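Local coordinates for Fe(2+) transporter FeoB (Legionella pneumophila, PDB 3IBY), which probably carries ferrous iron across the bacterial inner membrane in a GTP-driven uptake system, of which this chain is the cytosolic, GTP-binding part, at residues Thr15-Phe18 with Asn19-Thr22; Phe43-Glu47 with His48-Ile52; Cys94-Glu97 with Arg98-Leu102; Thr230-Leu234 with Asp235-Ala239. All coordinates share one frame; numbering follows the deposited sequence.

How the contacts relate
Contacts 1, 2, 3 and 4 follow one another along the chain without interleaving. The first three belong to the G domain. Contact 1 lies in helix 14-22, which follows the P-loop, and contact 2, its centre about 14 Å away, lies at the turn end of the hairpin of strands 37-45 and 48-54; the two touch where Leu21 and Phe18 pack on Ile52. Contact 3 begins helix 96-106, its centre about 20 Å from that of contact 1. Contact 4 leads into the long helix 234-253, about 43 Å from contact 2, centre to centre. Tyr101 meets Ala239, so contacts 3 and 4 mark where this helix lies against the nucleotide-binding domain.

Contact 1: Thr15-Phe18 with Asn19-Thr22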
loop_
_atom_site.group_PDB
_atom_site.type_symbol
_atom_site.label_atom_id
_atom_site.label_comp_id
_atom_site.label_asym_id
_atom_site.label_seq_id
_atom_site.Cartn_x
_atom_site.Cartn_y
_atom_site.Cartn_z
ATOM N N THR A 15 4.727 7.883 -11.489
ATOM C CA THR A 15 4.169 8.495 -12.666
ATOM C C THR A 15 4.783 7.911 -13.909
ATOM O O THR A 15 4.103 7.653 -14.881
ATOM C CB THR A 15 4.425 10.000 -12.636
ATOM O OG1 THR A 15 3.592 10.578 -11.634
ATOM C CG2 THR A 15 4.115 10.662 -13.972
ATOM N N THR A 16 6.086 7.703 -13.881
ATOM C CA THR A 16 6.751 7.034 -14.977
ATOM C C THR A 16 6.155 5.654 -15.220
ATOM O O THR A 16 5.964 5.275 -16.362
ATOM C CB THR A 16 8.252 6.968 -14.698
ATOM O OG1 THR A 16 8.709 8.308 -14.522
ATOM C CG2 THR A 16 9.050 6.306 -15.834
ATOM N N LEU A 17 5.832 4.898 -14.169
ATOM C CA LEU A 17 5.223 3.560 -14.393
ATOM C C LEU A 17 3.854 3.710 -14.995
ATOM O O LEU A 17 3.467 2.991 -15.916
ATOM C CB LEU A 17 5.145 2.748 -13.117
ATOM C CG LEU A 17 4.481 1.385 -13.364
ATOM C CD1 LEU A 17 5.138 0.569 -14.484
ATOM C CD2 LEU A 17 4.500 0.644 -12.057
ATOM N N PHE A 18 3.133 4.695 -14.477
ATOM C CA PHE A 18 1.859 5.052 -15.008
ATOM C C PHE A 18 1.956 5.302 -16.475
ATOM O O PHE A 18 1.085 4.866 -17.207
ATOM C CB PHE A 18 1.325 6.296 -14.357
ATOM C CG PHE A 18 -0.048 6.655 -14.833
ATOM C CD1 PHE A 18 -1.152 5.900 -14.410
ATOM C CD2 PHE A 18 -0.233 7.691 -15.730
ATOM C CE1 PHE A 18 -2.448 6.210 -14.837
ATOM C CE2 PHE A 18 -1.535 8.025 -16.203
ATOM C CZ PHE A 18 -2.655 7.299 -15.745
ATOM N N ASN A 19 2.974 6.036 -16.902
ATOM C CA ASN A 19 3.107 6.375 -18.323
ATOM C C ASN A 19 3.481 5.131 -19.154
ATOM O O ASN A 19 3.026 4.941 -20.291
ATOM C CB ASN A 19 4.158 7.447 -18.541
ATOM C CG ASN A 19 3.770 8.792 -17.982
ATOM O OD1 ASN A 19 2.608 9.126 -17.837
ATOM N ND2 ASN A 19 4.779 9.582 -17.663
ATOM N N ALA A 20 4.323 4.303 -18.561
ATOM C CA ALA A 20 4.807 3.142 -19.202
ATOM C C ALA A 20 3.613 2.200 -19.482
ATOM O O ALA A 20 3.495 1.632 -20.577
ATOM C CB ALA A 20 5.826 2.492 -18.317
ATOM N N LEU A 21 2.709 2.066 -18.516
ATOM C CA LEU A 21 1.564 1.161 -18.662
ATOM C C LEU A 21 0.507 1.717 -19.613
ATOM O O LEU A 21 0.006 1.011 -20.448
ATOM C CB LEU A 21 0.937 0.933 -17.301
ATOM C CG LEU A 21 1.716 0.106 -16.268
ATOM C CD1 LEU A 21 0.988 0.222 -14.981
ATOM C CD2 LEU A 21 1.784 -1.319 -16.611
ATOM N N THR A 22 0.207 3.003 -19.521
ATOM C CA THR A 22 -0.968 3.564 -20.194
ATOM C C THR A 22 -0.675 4.292 -21.509
ATOM O O THR A 22 -1.556 4.470 -22.305
ATOM C CB THR A 22 -1.655 4.513 -19.242
ATOM O OG1 THR A 22 -0.854 5.688 -19.088
ATOM C CG2 THR A 22 -1.775 3.845 -17.892
#
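Thr22 reaches back one helical turn to Phe18 and meets it in two ways. Its OG1 lies between the backbone N and the carbonyl carbon (chi1 71°), which turns the hydroxyl to Phe18 O, to which it donates at 2.8 Å. Thr22 N gives the same oxygen a second bond of 3.1 Å, arriving from the other face of the carbonyl plane. The methyl CG2 meanwhile sits over the Phe18 ring, 4.1 Å from the centroid and 17° off the normal, a CH-pi contact. With its CG anti to the backbone N (chi1 -177°), Phe18 lays its ring alongside Thr22; the ring also leans on Ile52 of strand 48-54.

On another side of the helix, Leu17 and Leu21 pass at a slant, Leu17 CD1 lying 3.9 Å from Leu21 CG, while Ala20 CB sits 4.3 Å from the same CD1. Leu17 and Ala20 also touch Ile154 of helix 154-162. Backbone bonds from Asn19 N to Thr15 O and from Ala20 N to Thr16 O continue the helix that leads out of the P-loop, whose Thr15 is a predicted GTP-binding residue. Phe18 O thus takes two donors from Thr22; the hydroxyl bonds within its own helix, and the methyl packs on the aromatic face.

Contact 2: Phe43-Glu47 with His48-Ile52; sequences FLLGE and HLIEI
Ile50 lies over one face of the Phe43 ring, its CB 3.9 Å from the centroid and 18° off the normal. The contact is closest toward the rim, where Ile50 CG2 comes to 3.4 Å from Phe43 CE1. Phe43 holds its CG between the backbone N and the carbonyl carbon (chi1 61°), which brings the ring across to the neighbouring strand. Ile52 CD1 meets the ring differently, at its edge and near its plane, 4.1 Å from Phe43 CE1. The other end of Ile50 reaches the turn: its CD1 packs on Leu45 CB at 3.5 Å.

Behind these side chains is the backbone of a beta hairpin. Phe43 and Ile50 form an antiparallel hydrogen-bonded pair, with Phe43 N to Ile50 O at 2.9 Å and Ile50 N to Phe43 O at 2.8 Å, while Leu44 and Leu49 make the adjoining non-hydrogen-bonded pair. A type II' turn from Leu45 to His48 joins the strands, with Gly46 at positive phi in its second position. Leu44 and Leu49 point to the other side of the sheet, on the surface, and meet there through Leu44 CD2 and Leu49 CD1 at 4.0 Å.

Farther out, the face bearing Phe43, Ile50 and Ile52 is covered by two helices: Leu21 of helix 14-22 lies on Phe43 and Ile52, and Gln158 and Leu161 of helix 154-162 lie on Phe43. On the other flank of strand 48-54, Glu51 bonds through its backbone to Thr2 and Ala4, tying the hairpin into the central sheet of the G domain.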
loop_
_atom_site.group_PDB
_atom_site.type_symbol
_atom_site.label_atom_id
_atom_site.label_comp_id
_atom_site.label_asym_id
_atom_site.label_seq_id
_atom_site.Cartn_x
_atom_site.Cartn_y
_atom_site.Cartn_z
ATOM N N PHE A 43 -4.942 0.050 -20.399
ATOM C CA PHE A 43 -4.258 -0.641 -21.451
ATOM C C PHE A 43 -4.922 -1.974 -21.724
ATOM O O PHE A 43 -5.584 -2.528 -20.868
ATOM C CB PHE A 43 -2.762 -0.775 -21.140
ATOM C CG PHE A 43 -2.452 -1.545 -19.892
ATOM C CD1 PHE A 43 -2.509 -0.938 -18.655
ATOM C CD2 PHE A 43 -2.087 -2.876 -19.955
ATOM C CE1 PHE A 43 -2.226 -1.643 -17.505
ATOM C CE2 PHE A 43 -1.767 -3.599 -18.805
ATOM C CZ PHE A 43 -1.840 -2.983 -17.571
ATOM N N LEU A 44 -4.766 -2.463 -22.948
ATOM C CA LEU A 44 -5.171 -3.803 -23.291
ATOM C C LEU A 44 -4.035 -4.767 -22.985
ATOM O O LEU A 44 -2.869 -4.410 -23.097
ATOM C CB LEU A 44 -5.565 -3.861 -24.759
ATOM C CG LEU A 44 -6.869 -3.141 -25.080
ATOM C CD1 LEU A 44 -7.129 -3.106 -26.603
ATOM C CD2 LEU A 44 -8.043 -3.758 -24.328
ATOM N N LEU A 45 -4.385 -5.981 -22.564
ATOM C CA LEU A 45 -3.415 -7.006 -22.202
ATOM C C LEU A 45 -3.988 -8.289 -22.721
ATOM O O LEU A 45 -4.528 -9.139 -21.984
ATOM C CB LEU A 45 -3.206 -7.043 -20.700
ATOM C CG LEU A 45 -2.056 -7.946 -20.209
ATOM C CD1 LEU A 45 -0.961 -8.139 -21.273
ATOM C CD2 LEU A 45 -1.445 -7.413 -18.884
ATOM N N GLY A 46 -3.872 -8.405 -24.037
ATOM C CA GLY A 46 -4.626 -9.363 -24.817
ATOM C C GLY A 46 -6.025 -8.811 -24.995
ATOM O O GLY A 46 -6.209 -7.633 -25.357
ATOM N N GLU A 47 -7.011 -9.665 -24.718
ATOM C CA GLU A 47 -8.403 -9.291 -24.881
ATOM C C GLU A 47 -8.831 -8.504 -23.653
ATOM O O GLU A 47 -9.699 -7.647 -23.766
ATOM C CB GLU A 47 -9.258 -10.524 -25.120
ATOM C CG GLU A 47 -8.575 -11.521 -26.108
ATOM C CD GLU A 47 -9.523 -12.213 -27.078
ATOM O OE1 GLU A 47 -10.523 -11.596 -27.507
ATOM O OE2 GLU A 47 -9.240 -13.377 -27.449
ATOM N N HIS A 48 -8.160 -8.771 -22.521
ATOM C CA HIS A 48 -8.338 -8.076 -21.233
ATOM C C HIS A 48 -8.068 -6.553 -21.172
ATOM O O HIS A 48 -6.955 -6.108 -21.412
ATOM C CB HIS A 48 -7.423 -8.717 -20.199
ATOM C CG HIS A 48 -7.767 -10.141 -19.906
ATOM N ND1 HIS A 48 -7.144 -11.201 -20.534
ATOM C CD2 HIS A 48 -8.690 -10.679 -19.075
ATOM C CE1 HIS A 48 -7.667 -12.334 -20.099
ATOM N NE2 HIS A 48 -8.606 -12.046 -19.214
ATOM N N LEU A 49 -9.069 -5.772 -20.779
ATOM C CA LEU A 49 -8.867 -4.347 -20.514
ATOM C C LEU A 49 -8.386 -4.141 -19.067
ATOM O O LEU A 49 -8.868 -4.780 -18.142
ATOM C CB LEU A 49 -10.167 -3.587 -20.747
ATOM C CG LEU A 49 -10.196 -2.103 -20.410
ATOM C CD1 LEU A 49 -9.477 -1.285 -21.481
ATOM C CD2 LEU A 49 -11.636 -1.610 -20.270
ATOM N N ILE A 50 -7.418 -3.245 -18.871
ATOM C CA ILE A 50 -6.975 -2.913 -17.533
ATOM C C ILE A 50 -7.075 -1.433 -17.335
ATOM O O ILE A 50 -6.428 -0.661 -18.052
ATOM C CB ILE A 50 -5.529 -3.425 -17.211
ATOM C CG1 ILE A 50 -5.529 -4.936 -16.931
ATOM C CG2 ILE A 50 -5.053 -2.795 -15.971
ATOM C CD1 ILE A 50 -5.032 -5.772 -18.021
ATOM N N GLU A 51 -7.878 -1.031 -16.347
ATOM C CA GLU A 51 -8.024 0.382 -16.055
ATOM C C GLU A 51 -7.172 0.650 -14.845
ATOM O O GLU A 51 -7.018 -0.227 -13.999
ATOM C CB GLU A 51 -9.470 0.752 -15.763
ATOM C CG GLU A 51 -10.487 0.085 -16.652
ATOM C CD GLU A 51 -11.909 0.464 -16.287
ATOM O OE1 GLU A 51 -12.426 -0.111 -15.270
ATOM O OE2 GLU A 51 -12.496 1.313 -17.032
ATOM N N ILE A 52 -6.621 1.853 -14.786
ATOM C CA ILE A 52 -5.671 2.241 -13.755
ATOM C C ILE A 52 -5.974 3.636 -13.253
ATOM O O ILE A 52 -6.162 4.585 -14.070
ATOM C CB ILE A 52 -4.188 2.247 -14.220
ATOM C CG1 ILE A 52 -3.718 0.862 -14.537
ATOM C CG2 ILE A 52 -3.251 2.784 -13.111
ATOM C CD1 ILE A 52 -2.352 0.545 -14.016
#

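Contact 3: Cys94-Glu97 with Arg98-Leu102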
loop_
_atom_site.group_PDB
_atom_site.type_symbol
_atom_site.label_atom_id
_atom_site.label_comp_id
_atom_site.label_asym_id
_atom_site.label_seq_id
_atom_site.Cartn_x
_atom_site.Cartn_y
_atom_site.Cartn_z
ATOM N N CYS A 94 15.701 1.775 -3.800
ATOM C CA CYS A 94 16.705 2.471 -3.059
ATOM C C CYS A 94 16.219 2.891 -1.669
ATOM O O CYS A 94 16.991 3.431 -0.882
ATOM C CB CYS A 94 17.126 3.740 -3.833
ATOM S SG CYS A 94 17.702 3.474 -5.544
ATOM N N HIS A 95 14.937 2.748 -1.372
ATOM C CA HIS A 95 14.452 3.205 -0.074
ATOM C C HIS A 95 13.421 2.237 0.356
ATOM O O HIS A 95 12.298 2.638 0.673
ATOM C CB HIS A 95 13.853 4.608 -0.165
ATOM C CG HIS A 95 14.840 5.641 -0.595
ATOM N ND1 HIS A 95 14.793 6.232 -1.834
ATOM C CD2 HIS A 95 15.940 6.140 0.020
ATOM C CE1 HIS A 95 15.783 7.102 -1.943
ATOM N NE2 HIS A 95 16.495 7.062 -0.834
ATOM N N LEU A 96 13.818 0.967 0.338
ATOM C CA LEU A 96 12.961 -0.164 0.596
ATOM C C LEU A 96 12.324 -0.056 1.957
ATOM O O LEU A 96 11.117 -0.110 2.080
ATOM C CB LEU A 96 13.780 -1.450 0.493
ATOM C CG LEU A 96 12.989 -2.748 0.426
ATOM C CD1 LEU A 96 12.089 -2.747 -0.832
ATOM C CD2 LEU A 96 13.936 -3.966 0.506
ATOM N N GLU A 97 13.117 0.143 2.984
ATOM C CA GLU A 97 12.581 0.109 4.323
ATOM C C GLU A 97 11.491 1.159 4.558
ATOM O O GLU A 97 10.454 0.859 5.214
ATOM C CB GLU A 97 13.685 0.273 5.341
ATOM C CG GLU A 97 13.215 -0.027 6.738
ATOM C CD GLU A 97 14.362 -0.214 7.715
ATOM O OE1 GLU A 97 14.084 -0.426 8.914
ATOM O OE2 GLU A 97 15.525 -0.137 7.286
ATOM N N ARG A 98 11.695 2.373 4.036
ATOM C CA ARG A 98 10.658 3.407 4.187
ATOM C C ARG A 98 9.435 2.978 3.382
ATOM O O ARG A 98 8.303 2.993 3.889
ATOM C CB ARG A 98 11.131 4.787 3.755
ATOM C CG ARG A 98 10.016 5.808 3.641
ATOM C CD ARG A 98 10.493 7.301 3.458
ATOM N NE ARG A 98 9.452 8.044 2.719
ATOM C CZ ARG A 98 8.934 9.244 3.016
ATOM N NH1 ARG A 98 9.378 9.996 4.008
ATOM N NH2 ARG A 98 7.962 9.716 2.248
ATOM N N HIS A 99 9.672 2.525 2.161
ATOM C CA HIS A 99 8.592 2.341 1.208
ATOM C C HIS A 99 7.683 1.203 1.584
ATOM O O HIS A 99 6.511 1.213 1.239
ATOM C CB HIS A 99 9.131 2.167 -0.199
ATOM C CG HIS A 99 9.460 3.452 -0.879
ATOM N ND1 HIS A 99 9.920 4.559 -0.198
ATOM C CD2 HIS A 99 9.398 3.808 -2.183
ATOM C CE1 HIS A 99 10.136 5.542 -1.057
ATOM N NE2 HIS A 99 9.816 5.114 -2.267
ATOM N N LEU A 100 8.203 0.225 2.319
ATOM C CA LEU A 100 7.395 -0.895 2.786
ATOM C C LEU A 100 6.486 -0.543 3.973
ATOM O O LEU A 100 5.664 -1.366 4.424
ATOM C CB LEU A 100 8.313 -2.023 3.211
ATOM C CG LEU A 100 8.960 -2.753 2.058
ATOM C CD1 LEU A 100 10.000 -3.718 2.603
ATOM C CD2 LEU A 100 7.898 -3.465 1.265
ATOM N N TYR A 101 6.635 0.638 4.544
ATOM C CA TYR A 101 5.707 0.989 5.603
ATOM C C TYR A 101 4.333 1.006 4.974
ATOM O O TYR A 101 3.424 0.345 5.459
ATOM C CB TYR A 101 6.061 2.334 6.211
ATOM C CG TYR A 101 5.395 2.632 7.523
ATOM C CD1 TYR A 101 5.999 2.304 8.707
ATOM C CD2 TYR A 101 4.156 3.277 7.568
ATOM C CE1 TYR A 101 5.408 2.611 9.927
ATOM C CE2 TYR A 101 3.549 3.565 8.763
ATOM C CZ TYR A 101 4.196 3.239 9.954
ATOM O OH TYR A 101 3.619 3.552 11.163
ATOM N N LEU A 102 4.210 1.721 3.864
ATOM C CA LEU A 102 2.951 1.817 3.137
ATOM C C LEU A 102 2.423 0.484 2.702
ATOM O O LEU A 102 1.214 0.239 2.723
ATOM C CB LEU A 102 3.107 2.688 1.914
ATOM C CG LEU A 102 1.934 2.788 0.948
ATOM C CD1 LEU A 102 0.727 3.336 1.685
ATOM C CD2 LEU A 102 2.371 3.681 -0.251
#
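Leu96 and Leu100, one turn apart, supply the apolar part of the contact: Leu96 CG lies 3.8 Å from Leu100 CD1. Leu96 holds its CG anti to the backbone N (chi1 -167°), whereas that of Leu100 is anti to the carbonyl carbon (chi1 -74°), and with these different torsions the branches meet along one side of the helix. Both side chains also rest on Ile91 of strand 86-92. His95 CB stands 3.9 Å from ND1 of the His99 ring.

The backbone bonds are those of a helix starting up. His99 N donates to His95 O at 3.0 Å, and Leu100 N to Leu96 O at 2.9 Å. His95 occupies the N-cap position, so its carbonyl takes part in the opening turn of helix 96-106. This helix is the crossover of a beta-alpha-beta unit, between strands 86-92 and 113-118 of the G domain sheet.

Polar side chains reach outward from this turn. His95 ND1 makes a weak hydrogen bond to Asp92 at the end of the preceding strand, and Glu97, extended beyond CG, is bonded through OE1 to His247 of helix 234-253, where its side chain also touches Tyr243 and Val250. The Tyr101 ring stacks with that of Tyr59, and His99 touches Asn9 and Cys12, both predicted to bind GTP.

Contact 4: Thr230-Leu234 with Asp235-Ala239; sequences TEQNL and DVLLA
Asp235 turns its CG between the backbone N and the carbonyl carbon (chi1 53°), which folds the carboxylate back toward Asn233: OD2 comes to 3.5 Å from Asn233 C. The same oxygen accepts a weak bond from Val236 N, 2.9 Å long and bent to 141° at the hydrogen. On the neighbouring residue, Val236 CG2 packs against Asn233 CB at 3.8 Å. Gln232 bends at chi2 (-78°), and its OE1 lies 3.8 Å from Leu237 CD2.

These side chains gather round the start of helix 234-253. Asn233 holds the N-cap position, yet it is its backbone that serves the helix, its side chain making no capping bond. Leu237 N donates to Asn233 O at 3.2 Å, and Leu238 N to Leu234 O at 2.7 Å, both nearly straight at the hydrogen. The chain arrives here from helix 219-229 through a short connection in which Glu231 and Asn233 both take positive phi. The helices packed together here are probably the GDI domain, described together with the GTPase domain of this protein.

Leu234 and Leu238, one turn apart on the new helix, are buried against other helices. Leu234 touches Ala179 and Ile182 of helix 177-193, and Leu238 touches Leu183 of that helix; both also reach Ala208 of helix 197-209. Thr230, just after helix 219-229, likewise touches Ile182, and its OG1 is hydrogen-bonded to Leu227 O in the last turn of that helix. Asp235 and Val236 lie on the surface, away from this helical core and far from the predicted nucleotide site.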
loop_
_atom_site.group_PDB
_atom_site.type_symbol
_atom_site.label_atom_id
_atom_site.label_comp_id
_atom_site.label_asym_id
_atom_site.label_seq_id
_atom_site.Cartn_x
_atom_site.Cartn_y
_atom_site.Cartn_z
ATOM N N THR A 230 -7.057 5.157 27.271
ATOM C CA THR A 230 -6.282 3.998 27.725
ATOM C C THR A 230 -4.852 4.432 28.077
ATOM O O THR A 230 -4.096 3.636 28.652
ATOM C CB THR A 230 -6.214 2.847 26.709
ATOM O OG1 THR A 230 -5.356 3.231 25.627
ATOM C CG2 THR A 230 -7.626 2.444 26.220
ATOM N N GLU A 231 -4.491 5.681 27.728
ATOM C CA GLU A 231 -3.202 6.315 28.096
ATOM C C GLU A 231 -2.031 5.436 27.673
ATOM O O GLU A 231 -1.040 5.353 28.396
ATOM C CB GLU A 231 -3.121 6.618 29.609
ATOM C CG GLU A 231 -4.448 7.042 30.272
ATOM C CD GLU A 231 -4.325 8.292 31.134
ATOM O OE1 GLU A 231 -3.958 9.347 30.583
ATOM O OE2 GLU A 231 -4.606 8.232 32.352
ATOM N N GLN A 232 -2.162 4.771 26.518
ATOM C CA GLN A 232 -1.167 3.785 26.066
ATOM C C GLN A 232 -0.277 4.284 24.934
ATOM O O GLN A 232 0.790 3.700 24.724
ATOM C CB GLN A 232 -1.834 2.471 25.614
ATOM C CG GLN A 232 -2.079 1.440 26.746
ATOM C CD GLN A 232 -0.837 0.630 27.189
ATOM O OE1 GLN A 232 0.024 0.255 26.377
ATOM N NE2 GLN A 232 -0.765 0.344 28.491
ATOM N N ASN A 233 -0.709 5.331 24.204
ATOM C CA ASN A 233 -0.017 5.798 22.976
ATOM C C ASN A 233 0.030 4.704 21.939
ATOM O O ASN A 233 1.067 4.434 21.332
ATOM C CB ASN A 233 1.433 6.232 23.221
ATOM C CG ASN A 233 1.564 7.287 24.255
ATOM O OD1 ASN A 233 2.688 7.631 24.640
ATOM N ND2 ASN A 233 0.428 7.826 24.727
ATOM N N LEU A 234 -1.089 4.055 21.732
ATOM C CA LEU A 234 -1.125 3.041 20.710
ATOM C C LEU A 234 -0.353 3.481 19.447
ATOM O O LEU A 234 0.371 2.678 18.846
ATOM C CB LEU A 234 -2.572 2.725 20.375
ATOM C CG LEU A 234 -2.866 1.291 20.030
ATOM C CD1 LEU A 234 -2.493 0.394 21.207
ATOM C CD2 LEU A 234 -4.344 1.173 19.674
ATOM N N ASP A 235 -0.477 4.750 19.049
ATOM C CA ASP A 235 0.080 5.168 17.732
ATOM C C ASP A 235 1.557 4.867 17.681
ATOM O O ASP A 235 2.044 4.163 16.790
ATOM C CB ASP A 235 -0.212 6.637 17.341
ATOM C CG ASP A 235 0.186 7.651 18.405
ATOM O OD1 ASP A 235 0.400 8.834 18.038
ATOM O OD2 ASP A 235 0.271 7.284 19.596
ATOM N N VAL A 236 2.237 5.328 18.706
ATOM C CA VAL A 236 3.642 5.077 18.858
ATOM C C VAL A 236 3.934 3.573 18.850
ATOM O O VAL A 236 4.813 3.133 18.108
ATOM C CB VAL A 236 4.149 5.730 20.146
ATOM C CG1 VAL A 236 5.675 5.663 20.229
ATOM C CG2 VAL A 236 3.639 7.181 20.237
ATOM N N LEU A 237 3.212 2.792 19.657
ATOM C CA LEU A 237 3.420 1.344 19.689
ATOM C C LEU A 237 3.215 0.683 18.337
ATOM O O LEU A 237 4.009 -0.136 17.924
ATOM C CB LEU A 237 2.495 0.676 20.695
ATOM C CG LEU A 237 3.106 0.373 22.054
ATOM C CD1 LEU A 237 4.084 1.465 22.455
ATOM C CD2 LEU A 237 2.024 0.177 23.119
ATOM N N LEU A 238 2.159 1.025 17.632
ATOM C CA LEU A 238 1.882 0.314 16.383
ATOM C C LEU A 238 2.924 0.641 15.306
ATOM O O LEU A 238 3.371 -0.247 14.564
ATOM C CB LEU A 238 0.488 0.662 15.868
ATOM C CG LEU A 238 -0.462 -0.504 15.553
ATOM C CD1 LEU A 238 -1.901 -0.026 15.821
ATOM C CD2 LEU A 238 -0.285 -1.052 14.122
ATOM N N ALA A 239 3.289 1.922 15.217
ATOM C CA ALA A 239 4.390 2.367 14.333
ATOM C C ALA A 239 5.677 1.578 14.587
ATOM O O ALA A 239 6.362 1.199 13.635
ATOM C CB ALA A 239 4.661 3.881 14.489
#